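Local structure of putative epoxide hydrolase protein (Klebsiella pneumoniae subsp. pneumoniae, 5BOV) at residues A[39-44]-A[181-186]; A[44-49]-A[286-291]; A[129-134]-A[248-253]; A[158-163]-A[219-224]; A[187-192]-A[252-257]. The protein is a putative epoxide hydrolase of the alpha/beta hydrolase fold that may also act as a monoacylglycerol lipase. All coordinates share one frame; numbering follows the deposited sequence.

Contact 1 (A[39-44]-A[181-186]); sequences GWPYDI and FIWHQA
Trp183 and Tyr42 each hold CG anti to the carbonyl carbon (chi1 -81° and -53°), which lets their side chains run alongside each other in opposite senses. The phenol stacks offset on the five-membered ring of the indole, centroids 4.3 Å apart and planes 26° apart. Trp183 NE1 meanwhile gives a nearly straight hydrogen bond of 2.9 Å to Pro41 O; the acceptor lies in the indole plane, but the donor stands above the carbonyl plane. Ile182 presents its CG2 branch to Pro41 CD at 3.8 Å and to Trp40 CZ3 at 4.0 Å. A water ties Tyr42 OH (2.7 Å) to Trp183 O. The cis peptide before Pro41 fits the HGxP motif of epoxide hydrolases, and Trp40 N bonds Asp110 of a probable nucleophile elbow, consistent with an oxyanion hole. The contact joins the loop after strand 32-37 to helix 175-186; Trp40 also packs on Tyr69 of strand 59-74, and Ile182 on Tyr158 of helix 157-162.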
# COMPACT_ATOMS: atom_id res chain seq x y z
N GLY A 39 -3.00 1.90 1.07
CA GLY A 39 -1.99 2.78 1.57
C GLY A 39 -2.36 3.42 2.90
O GLY A 39 -3.35 3.04 3.55
N TRP A 40 -1.56 4.43 3.25
CA TRP A 40 -1.71 5.16 4.56
C TRP A 40 -2.30 6.57 4.26
O TRP A 40 -1.78 7.25 3.33
CB TRP A 40 -0.37 5.36 5.26
CG TRP A 40 -0.52 6.11 6.52
CD1 TRP A 40 -0.81 5.59 7.72
CD2 TRP A 40 -0.37 7.51 6.72
NE1 TRP A 40 -0.90 6.57 8.66
CE2 TRP A 40 -0.64 7.77 8.07
CE3 TRP A 40 -0.13 8.57 5.88
CZ2 TRP A 40 -0.64 9.08 8.59
CZ3 TRP A 40 -0.07 9.84 6.41
CH2 TRP A 40 -0.36 10.09 7.76
N PRO A 41 -3.28 7.06 5.04
CA PRO A 41 -4.03 6.34 6.05
C PRO A 41 -5.38 5.88 5.53
O PRO A 41 -6.42 6.53 5.70
CB PRO A 41 -4.18 7.42 7.14
CG PRO A 41 -4.18 8.73 6.37
CD PRO A 41 -3.65 8.48 4.99
N TYR A 42 -5.32 4.85 4.69
CA TYR A 42 -6.49 4.32 3.98
C TYR A 42 -6.72 2.90 4.41
O TYR A 42 -6.02 2.39 5.32
CB TYR A 42 -6.32 4.44 2.48
CG TYR A 42 -5.96 5.87 2.05
CD1 TYR A 42 -6.96 6.74 1.71
CD2 TYR A 42 -4.66 6.29 1.90
CE1 TYR A 42 -6.68 8.05 1.28
CE2 TYR A 42 -4.36 7.54 1.47
CZ TYR A 42 -5.35 8.42 1.16
OH TYR A 42 -5.01 9.68 0.73
N ASP A 43 -7.66 2.20 3.79
CA ASP A 43 -7.83 0.78 4.13
C ASP A 43 -8.43 -0.01 2.96
O ASP A 43 -8.43 0.50 1.84
CB ASP A 43 -8.62 0.57 5.43
CG ASP A 43 -10.11 0.73 5.25
OD1 ASP A 43 -10.56 1.26 4.23
OD2 ASP A 43 -10.79 0.41 6.26
N ILE A 44 -8.92 -1.22 3.23
CA ILE A 44 -9.47 -2.07 2.19
C ILE A 44 -10.62 -1.42 1.40
O ILE A 44 -10.95 -1.80 0.28
CB ILE A 44 -9.93 -3.44 2.74
CG1 ILE A 44 -11.07 -3.30 3.74
CG2 ILE A 44 -8.71 -4.16 3.34
CD1 ILE A 44 -11.69 -4.60 4.10
N PHE A 181 -7.59 15.18 7.48
CA PHE A 181 -6.84 16.27 6.94
C PHE A 181 -5.83 15.82 5.87
O PHE A 181 -5.73 16.42 4.80
CB PHE A 181 -6.17 16.98 8.13
CG PHE A 181 -5.44 18.24 7.77
CD1 PHE A 181 -6.11 19.43 7.62
CD2 PHE A 181 -4.11 18.23 7.61
CE1 PHE A 181 -5.44 20.62 7.31
CE2 PHE A 181 -3.42 19.36 7.30
CZ PHE A 181 -4.08 20.55 7.10
N ILE A 182 -5.15 14.71 6.17
CA ILE A 182 -4.25 14.15 5.22
C ILE A 182 -5.01 13.75 3.90
O ILE A 182 -4.49 13.94 2.80
CB ILE A 182 -3.49 12.97 5.80
CG1 ILE A 182 -2.50 13.44 6.91
CG2 ILE A 182 -2.76 12.19 4.72
CD1 ILE A 182 -1.38 14.37 6.43
N TRP A 183 -6.18 13.12 4.01
CA TRP A 183 -6.89 12.76 2.82
C TRP A 183 -7.15 13.97 1.92
O TRP A 183 -6.99 13.92 0.72
CB TRP A 183 -8.25 12.08 3.15
CG TRP A 183 -8.30 10.65 3.51
CD1 TRP A 183 -7.42 9.97 4.23
CD2 TRP A 183 -9.39 9.75 3.25
NE1 TRP A 183 -7.84 8.68 4.40
CE2 TRP A 183 -9.06 8.53 3.82
CE3 TRP A 183 -10.59 9.87 2.57
CZ2 TRP A 183 -9.90 7.42 3.77
CZ3 TRP A 183 -11.41 8.75 2.46
CH2 TRP A 183 -11.08 7.58 3.05
N HIS A 184 -7.56 15.06 2.54
CA HIS A 184 -7.88 16.30 1.78
C HIS A 184 -6.61 16.89 1.20
O HIS A 184 -6.65 17.34 0.08
CB HIS A 184 -8.52 17.36 2.71
CG HIS A 184 -9.96 17.15 3.02
ND1 HIS A 184 -10.92 16.98 2.04
CD2 HIS A 184 -10.61 17.10 4.21
CE1 HIS A 184 -12.10 16.82 2.61
NE2 HIS A 184 -11.95 16.93 3.92
N GLN A 185 -5.49 16.83 1.91
CA GLN A 185 -4.24 17.34 1.31
C GLN A 185 -3.82 16.51 0.11
O GLN A 185 -3.24 17.01 -0.86
CB GLN A 185 -3.11 17.29 2.32
CG GLN A 185 -3.17 18.36 3.42
CD GLN A 185 -1.78 18.44 4.12
OE1 GLN A 185 -1.23 17.42 4.57
NE2 GLN A 185 -1.22 19.62 4.12
N ALA A 186 -3.97 15.20 0.25
CA ALA A 186 -3.41 14.25 -0.74
C ALA A 186 -4.27 14.21 -1.98
O ALA A 186 -3.76 13.91 -3.06
CB ALA A 186 -3.28 12.87 -0.11
O HOH W 1 -6.74 11.33 -0.43

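Contact 2 (A[44-49]-A[286-291]); sequences IQSYAQ and PPQEDP
Tyr47 turns its ring obliquely to Pro287, with CE1 3.4 Å from the proline CB and the pyrrolidine CG lying near the same ring atom; Phe109 packs beside both residues and Ser46. One face of the phenol is approached by CB of its own neighbour Ser46, offset toward the rim, while the hydroxyl leads away to a hydrogen bond with Leu37 O. The amide of Gln288 lies against the backbone of residues 45-46: its CD comes 3.8 Å from Gln45 O, and OE1 comes 3.3 Å from Ser46 CA. The extended Gln288 chain, with CG anti to the backbone N (chi1 -157°), carries the amide to that place. A water donates to Gln288 OE1 at 2.8 Å and also bonds Ser46 OG, which hydrogen-bonds Asp43 O and Asn285 ND2 as well. Farther along, Gln49 lays CB on Pro291 CB at 3.9 Å. The short helix 286-289 and the loop after strand 32-37 thus meet next to the probable nucleophile elbow, which the Tyr47 side chain touches. No direct hydrogen bond spans 44-49 and 286-291; they are joined by proline packing and by water rather than by direct polar pairing.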
# COMPACT_ATOMS: atom_id res chain seq x y z
N ILE A 44 -8.92 -1.22 3.23
CA ILE A 44 -9.47 -2.07 2.19
C ILE A 44 -10.62 -1.42 1.40
O ILE A 44 -10.95 -1.80 0.28
CB ILE A 44 -9.93 -3.44 2.74
CG1 ILE A 44 -11.07 -3.30 3.74
CG2 ILE A 44 -8.71 -4.16 3.34
CD1 ILE A 44 -11.69 -4.60 4.10
N GLN A 45 -11.32 -0.42 2.00
CA GLN A 45 -12.39 0.22 1.28
C GLN A 45 -11.94 0.93 0.02
O GLN A 45 -12.75 1.25 -0.87
CB GLN A 45 -13.18 1.20 2.18
CG GLN A 45 -13.78 0.58 3.43
CD GLN A 45 -14.59 -0.70 3.21
OE1 GLN A 45 -14.49 -1.64 4.07
NE2 GLN A 45 -15.35 -0.76 2.23
N SER A 46 -10.64 1.18 -0.11
CA SER A 46 -10.08 1.71 -1.32
C SER A 46 -10.41 0.79 -2.55
O SER A 46 -10.46 1.30 -3.67
CB SER A 46 -8.56 1.77 -1.22
OG SER A 46 -8.12 2.68 -0.22
N TYR A 47 -10.70 -0.49 -2.27
CA TYR A 47 -11.00 -1.47 -3.29
C TYR A 47 -12.39 -2.01 -3.19
O TYR A 47 -12.70 -2.97 -3.88
CB TYR A 47 -9.96 -2.58 -3.19
CG TYR A 47 -8.53 -2.08 -3.36
CD1 TYR A 47 -8.07 -1.66 -4.60
CD2 TYR A 47 -7.67 -1.99 -2.27
CE1 TYR A 47 -6.78 -1.25 -4.80
CE2 TYR A 47 -6.36 -1.52 -2.43
CZ TYR A 47 -5.91 -1.14 -3.68
OH TYR A 47 -4.62 -0.74 -3.88
N ALA A 48 -13.31 -1.28 -2.54
CA ALA A 48 -14.67 -1.80 -2.40
C ALA A 48 -15.39 -1.84 -3.71
O ALA A 48 -16.41 -2.58 -3.83
CB ALA A 48 -15.45 -0.99 -1.38
N GLN A 49 -15.06 -0.98 -4.66
CA GLN A 49 -15.61 -1.03 -6.02
C GLN A 49 -14.73 -1.77 -7.00
O GLN A 49 -15.24 -2.59 -7.81
CB GLN A 49 -15.97 0.35 -6.56
CG GLN A 49 -17.01 1.00 -5.69
CD GLN A 49 -17.42 2.38 -6.22
OE1 GLN A 49 -16.65 3.34 -6.18
NE2 GLN A 49 -18.69 2.51 -6.66
N PRO A 286 -6.05 6.40 -6.54
CA PRO A 286 -6.75 6.03 -7.75
C PRO A 286 -7.77 4.91 -7.63
O PRO A 286 -8.82 4.99 -8.25
CB PRO A 286 -5.61 5.65 -8.70
CG PRO A 286 -4.47 6.51 -8.27
CD PRO A 286 -4.57 6.52 -6.82
N PRO A 287 -7.47 3.88 -6.82
CA PRO A 287 -8.55 2.86 -6.85
C PRO A 287 -9.86 3.33 -6.23
O PRO A 287 -10.92 2.92 -6.66
CB PRO A 287 -7.98 1.69 -6.06
CG PRO A 287 -6.81 2.23 -5.27
CD PRO A 287 -6.32 3.42 -6.07
N GLN A 288 -9.76 4.11 -5.16
CA GLN A 288 -10.98 4.55 -4.50
C GLN A 288 -11.64 5.68 -5.34
O GLN A 288 -12.90 5.76 -5.42
CB GLN A 288 -10.72 5.03 -3.12
CG GLN A 288 -12.01 4.94 -2.28
CD GLN A 288 -11.79 4.95 -0.75
OE1 GLN A 288 -10.71 4.77 -0.24
NE2 GLN A 288 -12.90 5.15 -0.04
N GLU A 289 -10.83 6.55 -5.91
CA GLU A 289 -11.30 7.76 -6.63
C GLU A 289 -11.70 7.49 -8.04
O GLU A 289 -12.58 8.15 -8.55
CB GLU A 289 -10.18 8.80 -6.65
CG GLU A 289 -9.83 9.32 -5.27
CD GLU A 289 -8.65 10.31 -5.34
OE1 GLU A 289 -8.82 11.29 -6.13
OE2 GLU A 289 -7.69 10.14 -4.56
N ASP A 290 -11.06 6.55 -8.72
CA ASP A 290 -11.32 6.20 -10.11
C ASP A 290 -11.27 4.66 -10.32
O ASP A 290 -10.38 4.14 -11.01
CB ASP A 290 -10.33 6.90 -11.03
CG ASP A 290 -10.79 6.88 -12.53
OD1 ASP A 290 -11.75 6.18 -12.89
OD2 ASP A 290 -10.03 7.48 -13.29
N PRO A 291 -12.18 3.96 -9.69
CA PRO A 291 -12.15 2.50 -9.73
C PRO A 291 -12.25 1.92 -11.17
O PRO A 291 -11.63 0.92 -11.42
CB PRO A 291 -13.34 2.07 -8.86
CG PRO A 291 -14.24 3.28 -8.85
CD PRO A 291 -13.30 4.45 -8.87
O HOH W 2 -9.72 3.81 2.17
O HOH W 3 -14.26 3.22 -5.16

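Contact 3 (A[129-134]-A[248-253]); sequences SLVSVS and ITLEGA
Ser132 and Ile248 pair in the parallel strands 129-133 and 248-252, whose axes run at 24°. Ile248 N bonds Leu130 O, Ser132 N bonds Ile248 O at 3.0 Å, and Ser134 N bonds Leu250 O at 2.8 Å in a nearly straight line; the bond from Leu250 N to Ser132 O, at 3.5 Å, is weak. Val131 and Val133 share one face of the sheet with Ile248 and Leu250. There the CD1 branch of Leu250 meets Val131 CG1 at 3.8 Å, their side chains crossing at a slant, and lies 4.2 Å from Val133 CG2. Helix 291-303 packs on this face through Phe294 and Ala301. Ser132 and Thr249 occupy the other face, where Ser132 OG bonds Asp117 of helix 111-122 as well as Gly135 O, and Thr249 OG1 bonds Tyr273 OH and His275 ND1. These neighbouring parallel strands belong to the central sheet of the alpha/beta hydrolase fold. Where strand 129-133 ends, Ser134 OG donates to Glu251 OE1 at 2.7 Å, reaching it on the syn side, 19° out of the carboxylate plane. Glu251 bends at chi2 (54°) to bring its carboxylate to this spot. Its OE2 accepts from Gly252 N at 2.9 Å, on the anti side, and from Asn255 ND2. Three donors thus grip the buried carboxylate and fix its rotation, tying both strand ends to the loop that follows 247-252.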
# COMPACT_ATOMS: atom_id res chain seq x y z
N SER A 129 2.01 -9.90 -12.57
CA SER A 129 2.12 -8.56 -13.10
C SER A 129 1.82 -7.62 -11.93
O SER A 129 1.35 -8.07 -10.88
CB SER A 129 1.16 -8.31 -14.21
OG SER A 129 -0.22 -8.34 -13.76
N LEU A 130 2.16 -6.37 -12.13
CA LEU A 130 2.12 -5.33 -11.11
C LEU A 130 1.50 -4.04 -11.59
O LEU A 130 1.76 -3.59 -12.71
CB LEU A 130 3.58 -5.03 -10.72
CG LEU A 130 3.85 -3.93 -9.75
CD1 LEU A 130 3.20 -4.21 -8.38
CD2 LEU A 130 5.36 -3.65 -9.62
N VAL A 131 0.55 -3.48 -10.80
CA VAL A 131 0.08 -2.14 -10.97
C VAL A 131 0.61 -1.34 -9.79
O VAL A 131 0.28 -1.62 -8.66
CB VAL A 131 -1.45 -2.03 -11.08
CG1 VAL A 131 -1.88 -0.60 -11.16
CG2 VAL A 131 -1.91 -2.76 -12.32
N SER A 132 1.48 -0.38 -10.08
CA SER A 132 2.14 0.40 -9.01
C SER A 132 1.82 1.87 -9.18
O SER A 132 2.38 2.57 -10.05
CB SER A 132 3.66 0.15 -9.05
OG SER A 132 4.30 0.69 -7.90
N VAL A 133 0.93 2.38 -8.34
CA VAL A 133 0.59 3.77 -8.42
C VAL A 133 1.77 4.64 -7.92
O VAL A 133 2.34 4.35 -6.85
CB VAL A 133 -0.64 4.15 -7.58
CG1 VAL A 133 -0.92 5.65 -7.61
CG2 VAL A 133 -1.84 3.35 -8.01
N SER A 134 2.11 5.65 -8.68
CA SER A 134 3.27 6.56 -8.41
C SER A 134 4.62 5.92 -8.66
O SER A 134 5.63 6.47 -8.23
CB SER A 134 3.19 7.26 -7.05
OG SER A 134 1.95 7.97 -6.97
N ILE A 248 2.28 -1.90 -15.00
CA ILE A 248 1.72 -0.64 -15.36
C ILE A 248 1.80 0.30 -14.18
O ILE A 248 1.38 -0.06 -13.09
CB ILE A 248 0.24 -0.74 -15.84
CG1 ILE A 248 0.20 -1.63 -17.09
CG2 ILE A 248 -0.35 0.61 -16.06
CD1 ILE A 248 -1.19 -1.75 -17.69
N THR A 249 2.38 1.47 -14.40
CA THR A 249 2.38 2.52 -13.40
C THR A 249 1.27 3.55 -13.74
O THR A 249 0.93 3.76 -14.87
CB THR A 249 3.76 3.24 -13.28
OG1 THR A 249 4.11 3.75 -14.55
CG2 THR A 249 4.78 2.28 -12.77
N LEU A 250 0.70 4.12 -12.66
CA LEU A 250 -0.38 5.08 -12.75
C LEU A 250 -0.03 6.34 -11.99
O LEU A 250 0.58 6.27 -10.93
CB LEU A 250 -1.68 4.54 -12.15
CG LEU A 250 -2.20 3.22 -12.68
CD1 LEU A 250 -3.45 2.82 -11.90
CD2 LEU A 250 -2.54 3.38 -14.15
N GLU A 251 -0.53 7.50 -12.47
CA GLU A 251 -0.44 8.66 -11.62
C GLU A 251 -1.67 9.47 -11.91
O GLU A 251 -2.17 9.45 -13.02
CB GLU A 251 0.85 9.42 -11.99
CG GLU A 251 1.10 10.60 -11.08
CD GLU A 251 1.09 10.16 -9.63
OE1 GLU A 251 2.11 9.61 -9.17
OE2 GLU A 251 0.03 10.35 -8.92
N GLY A 252 -2.08 10.26 -10.93
CA GLY A 252 -3.25 11.15 -11.08
C GLY A 252 -2.80 12.56 -11.26
O GLY A 252 -1.76 13.00 -10.71
N ALA A 253 -3.55 13.36 -12.03
CA ALA A 253 -3.17 14.76 -12.28
C ALA A 253 -3.33 15.68 -11.08
O ALA A 253 -2.74 16.75 -11.01
CB ALA A 253 -3.99 15.27 -13.42

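Contact 4 (A[158-163]-A[219-224]); sequences YQFYFA and WRLGLE
Arg220 and Gln159 are joined by a water that takes a hydrogen bond from NH2 of the arginine at 2.9 Å and a weak one from Gln159 NE2. They also meet directly: Arg220 NE points to Gln159 OE1 at 3.1 Å, a weak bond bent to 134°. The side chains cross at about a right angle, yet the amide and guanidinium planes lie only 30° apart, with OE1 at the guanidinium edge. Gln159 sets CG between the backbone N and the carbonyl carbon (chi1 78°) and then runs extended toward its partner. Beside this polar pair Leu221 pushes both methyl branches at the helix: CD1 lies 3.7 Å from Gln159 O, and CD2 touches Phe160 CE1 at 3.8 Å. Gln159 CG sits over the centre of one face of the Phe160 ring. Ala163 CB meets Leu223 CD1 at 3.7 Å. Between the two leucines Gly222, with positive phi, closes helix 209-220 in a Schellman motif. Both helices lie in the helical insertion between strands 127-133 and 247-252, probably the cap. At its surface the end of helix 209-220 and the loop after it lean against helix 157-162, and Phe162 O, bonded to Arg218 NE, adds a further tie.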
# COMPACT_ATOMS: atom_id res chain seq x y z
N TYR A 158 4.18 15.65 7.58
CA TYR A 158 3.73 14.74 8.58
C TYR A 158 4.78 13.72 8.99
O TYR A 158 4.79 13.29 10.11
CB TYR A 158 2.42 14.01 8.14
CG TYR A 158 2.54 13.37 6.77
CD1 TYR A 158 2.22 14.11 5.60
CD2 TYR A 158 3.00 12.08 6.65
CE1 TYR A 158 2.37 13.53 4.34
CE2 TYR A 158 3.15 11.52 5.42
CZ TYR A 158 2.84 12.27 4.27
OH TYR A 158 2.98 11.64 3.05
N GLN A 159 5.71 13.36 8.10
CA GLN A 159 6.67 12.36 8.46
C GLN A 159 7.60 12.94 9.50
O GLN A 159 8.06 12.26 10.42
CB GLN A 159 7.44 11.82 7.26
CG GLN A 159 8.55 12.64 6.66
CD GLN A 159 9.23 11.92 5.47
OE1 GLN A 159 9.04 10.71 5.26
NE2 GLN A 159 9.95 12.64 4.71
N PHE A 160 7.89 14.22 9.36
CA PHE A 160 8.74 14.94 10.38
C PHE A 160 7.98 15.17 11.69
O PHE A 160 8.58 14.95 12.79
CB PHE A 160 9.31 16.23 9.87
CG PHE A 160 9.94 16.08 8.50
CD1 PHE A 160 11.14 15.41 8.36
CD2 PHE A 160 9.34 16.64 7.40
CE1 PHE A 160 11.71 15.21 7.11
CE2 PHE A 160 9.89 16.43 6.14
CZ PHE A 160 11.07 15.73 6.00
N TYR A 161 6.69 15.49 11.60
CA TYR A 161 5.86 15.50 12.80
C TYR A 161 5.95 14.17 13.58
O TYR A 161 6.21 14.09 14.78
CB TYR A 161 4.43 15.76 12.39
CG TYR A 161 3.44 15.96 13.52
CD1 TYR A 161 3.62 16.98 14.48
CD2 TYR A 161 2.29 15.25 13.62
CE1 TYR A 161 2.69 17.22 15.48
CE2 TYR A 161 1.34 15.48 14.60
CZ TYR A 161 1.51 16.49 15.54
OH TYR A 161 0.56 16.70 16.52
N PHE A 162 5.77 13.06 12.83
CA PHE A 162 5.77 11.70 13.40
C PHE A 162 7.15 11.28 14.01
O PHE A 162 7.24 10.36 14.79
CB PHE A 162 5.31 10.63 12.39
CG PHE A 162 3.87 10.79 11.92
CD1 PHE A 162 2.90 11.40 12.70
CD2 PHE A 162 3.51 10.24 10.69
CE1 PHE A 162 1.62 11.56 12.20
CE2 PHE A 162 2.22 10.38 10.20
CZ PHE A 162 1.28 11.03 10.99
N ALA A 163 8.20 12.01 13.67
CA ALA A 163 9.52 11.73 14.22
C ALA A 163 9.66 12.20 15.67
O ALA A 163 10.66 11.88 16.28
CB ALA A 163 10.57 12.38 13.36
N TRP A 219 11.38 4.83 10.50
CA TRP A 219 12.31 4.02 9.74
C TRP A 219 12.75 4.71 8.46
O TRP A 219 13.91 4.73 8.13
CB TRP A 219 11.73 2.61 9.42
CG TRP A 219 12.75 1.67 8.78
CD1 TRP A 219 13.47 0.71 9.41
CD2 TRP A 219 13.11 1.58 7.40
NE1 TRP A 219 14.30 0.08 8.55
CE2 TRP A 219 14.09 0.59 7.29
CE3 TRP A 219 12.75 2.29 6.27
CZ2 TRP A 219 14.64 0.24 6.11
CZ3 TRP A 219 13.29 1.93 5.08
CH2 TRP A 219 14.24 0.92 4.99
N ARG A 220 11.80 5.34 7.77
CA ARG A 220 12.06 5.93 6.49
C ARG A 220 13.12 7.05 6.59
O ARG A 220 13.89 7.23 5.67
CB ARG A 220 10.76 6.53 5.97
CG ARG A 220 10.83 7.08 4.59
CD ARG A 220 9.42 7.56 4.20
NE ARG A 220 9.54 8.50 3.09
CZ ARG A 220 9.75 8.16 1.84
NH1 ARG A 220 9.84 6.87 1.48
NH2 ARG A 220 9.87 9.12 0.93
N LEU A 221 13.12 7.74 7.74
CA LEU A 221 14.03 8.84 8.02
C LEU A 221 15.35 8.38 8.64
O LEU A 221 16.21 9.22 8.96
CB LEU A 221 13.34 9.85 8.91
CG LEU A 221 12.16 10.62 8.29
CD1 LEU A 221 11.44 11.40 9.34
CD2 LEU A 221 12.66 11.50 7.16
N GLY A 222 15.53 7.09 8.81
CA GLY A 222 16.74 6.55 9.39
C GLY A 222 16.77 6.69 10.89
O GLY A 222 17.85 6.61 11.46
N LEU A 223 15.63 6.84 11.55
CA LEU A 223 15.55 7.07 12.98
C LEU A 223 15.19 5.86 13.80
O LEU A 223 15.03 5.93 15.00
CB LEU A 223 14.55 8.19 13.27
CG LEU A 223 14.86 9.50 12.57
CD1 LEU A 223 13.72 10.46 12.82
CD2 LEU A 223 16.18 10.06 13.11
N GLU A 224 15.10 4.71 13.15
CA GLU A 224 14.75 3.47 13.82
C GLU A 224 15.58 2.42 13.10
O GLU A 224 15.69 2.45 11.89
CB GLU A 224 13.26 3.18 13.61
CG GLU A 224 12.60 2.53 14.75
CD GLU A 224 11.11 2.53 14.54
OE1 GLU A 224 10.69 1.69 13.75
OE2 GLU A 224 10.44 3.42 15.11
O HOH W 4 10.76 11.78 1.61

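Contact 5 (A[187-192]-A[252-257]); sequences SPQWQF and GANNGA
Gln189 and Asn254 cross at about a right angle, with their side-chain amides close together. Both put CG anti to the carbonyl carbon (chi1 -80° and -68°), and Gln189 then bends at chi2, which brings its amide next to that of Asn254. Asn254 ND2 makes a weak hydrogen bond to Gly280 O. Beside this pair Pro188 edges in with CD 3.5 Å from Asn254 O and 4.0 Å from Gly256 N. A water donates to Asn254 O at 2.9 Å and accepts from Gln189 N at 3.0 Å, so it bridges the two backbones. Each segment contains a type I beta turn, Ser187 to Trp190 and Gly252 to Asn255. Asn255 OD1 takes a hydrogen bond from Ala257 N at 3.0 Å, an Asx turn, with the donor above the carbonyl plane. Ser187 OG reaches Glu289 OE2 and His284 N. The contact lies near the protein surface and brings together the loop after helix 175-186, in the helical insertion between strands 127-133 and 247-252, and the loop after strand 247-252. The insertion is in the place of the cap of epoxide-hydrolase-like alpha/beta hydrolases and is probably one.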
# COMPACT_ATOMS: atom_id res chain seq x y z
N SER A 187 -5.57 14.46 -1.85
CA SER A 187 -6.49 14.45 -3.03
C SER A 187 -7.41 15.68 -2.96
O SER A 187 -8.56 15.59 -2.58
CB SER A 187 -7.31 13.17 -3.04
OG SER A 187 -6.50 12.01 -3.18
N PRO A 188 -6.82 16.83 -3.15
CA PRO A 188 -7.61 18.08 -2.96
C PRO A 188 -8.89 18.24 -3.76
O PRO A 188 -9.78 18.97 -3.29
CB PRO A 188 -6.64 19.20 -3.39
CG PRO A 188 -5.35 18.60 -3.48
CD PRO A 188 -5.47 17.10 -3.61
N GLN A 189 -9.04 17.54 -4.87
CA GLN A 189 -10.25 17.61 -5.66
C GLN A 189 -11.17 16.40 -5.46
O GLN A 189 -12.22 16.30 -6.11
CB GLN A 189 -9.87 17.79 -7.15
CG GLN A 189 -9.51 19.23 -7.53
CD GLN A 189 -8.21 19.77 -6.91
OE1 GLN A 189 -7.12 19.23 -7.15
NE2 GLN A 189 -8.30 20.90 -6.19
N TRP A 190 -10.84 15.49 -4.53
CA TRP A 190 -11.74 14.42 -4.22
C TRP A 190 -12.77 14.87 -3.18
O TRP A 190 -12.44 15.05 -1.98
CB TRP A 190 -10.92 13.22 -3.68
CG TRP A 190 -11.73 11.97 -3.34
CD1 TRP A 190 -12.92 11.60 -3.86
CD2 TRP A 190 -11.26 10.87 -2.56
NE1 TRP A 190 -13.29 10.37 -3.36
CE2 TRP A 190 -12.26 9.86 -2.60
CE3 TRP A 190 -10.11 10.64 -1.82
CZ2 TRP A 190 -12.19 8.72 -1.82
CZ3 TRP A 190 -10.01 9.49 -1.09
CH2 TRP A 190 -11.08 8.50 -1.12
N GLN A 191 -14.04 14.93 -3.59
CA GLN A 191 -15.08 15.37 -2.68
C GLN A 191 -15.69 14.18 -1.94
O GLN A 191 -16.90 13.90 -2.02
CB GLN A 191 -16.11 16.12 -3.52
CG GLN A 191 -15.57 17.37 -4.18
CD GLN A 191 -16.65 18.06 -5.01
OE1 GLN A 191 -16.59 18.03 -6.24
NE2 GLN A 191 -17.66 18.59 -4.36
N PHE A 192 -14.86 13.47 -1.18
CA PHE A 192 -15.30 12.34 -0.44
C PHE A 192 -16.24 12.72 0.69
O PHE A 192 -16.09 13.76 1.32
CB PHE A 192 -14.12 11.53 0.15
CG PHE A 192 -13.21 12.33 1.08
CD1 PHE A 192 -13.49 12.41 2.39
CD2 PHE A 192 -12.07 12.95 0.60
CE1 PHE A 192 -12.61 13.05 3.27
CE2 PHE A 192 -11.23 13.57 1.45
CZ PHE A 192 -11.56 13.69 2.77
N GLY A 252 -2.08 10.26 -10.93
CA GLY A 252 -3.25 11.15 -11.08
C GLY A 252 -2.80 12.56 -11.26
O GLY A 252 -1.76 13.00 -10.71
N ALA A 253 -3.55 13.36 -12.03
CA ALA A 253 -3.17 14.76 -12.28
C ALA A 253 -3.33 15.68 -11.08
O ALA A 253 -2.74 16.75 -11.01
CB ALA A 253 -3.99 15.27 -13.42
N ASN A 254 -4.16 15.29 -10.12
CA ASN A 254 -4.38 16.14 -8.96
C ASN A 254 -3.97 15.47 -7.67
O ASN A 254 -4.60 15.58 -6.68
CB ASN A 254 -5.84 16.58 -8.95
CG ASN A 254 -6.14 17.51 -10.11
OD1 ASN A 254 -6.09 18.72 -9.92
ND2 ASN A 254 -6.41 16.98 -11.31
N ASN A 255 -2.84 14.77 -7.71
CA ASN A 255 -2.25 14.18 -6.53
C ASN A 255 -1.49 15.20 -5.73
O ASN A 255 -0.44 15.74 -6.22
CB ASN A 255 -1.30 13.05 -6.99
CG ASN A 255 -0.71 12.27 -5.86
OD1 ASN A 255 -1.01 12.49 -4.68
ND2 ASN A 255 0.11 11.30 -6.20
N GLY A 256 -1.93 15.46 -4.51
CA GLY A 256 -1.25 16.40 -3.64
C GLY A 256 -0.15 15.83 -2.77
O GLY A 256 0.58 16.55 -2.08
N ALA A 257 -0.07 14.52 -2.73
CA ALA A 257 0.92 13.83 -1.96
C ALA A 257 2.21 13.80 -2.77
O ALA A 257 2.20 13.99 -3.98
CB ALA A 257 0.47 12.43 -1.69
O HOH W 5 -7.43 15.33 -6.02

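How the contacts relate
Contact 1 touches contacts 4 and 5 and shares Ile44 with contact 2. Its Trp40 packs on Phe162 of contact 4, with Trp40 CZ2 3.5 Å from Phe162 CE2. Toward contact 5, about 10 Å away between centres, Ala186 O probably accepts a hydrogen bond from Gly256 N, and Trp183 meets Trp190. Contact 2 reaches contact 5 through Gln288 CD, 3.6 Å from Trp190 CH2. Pro286 of contact 2 also packs on Val133 of contact 3, which shares Gly252 and Ala253 with contact 5. Contact 4 stands apart from contact 2, about 28 Å between centres. Contacts 1 and 2 both touch the probable nucleophile elbow, through Trp40 and Tyr47, while Val133 of contact 3 lies near it.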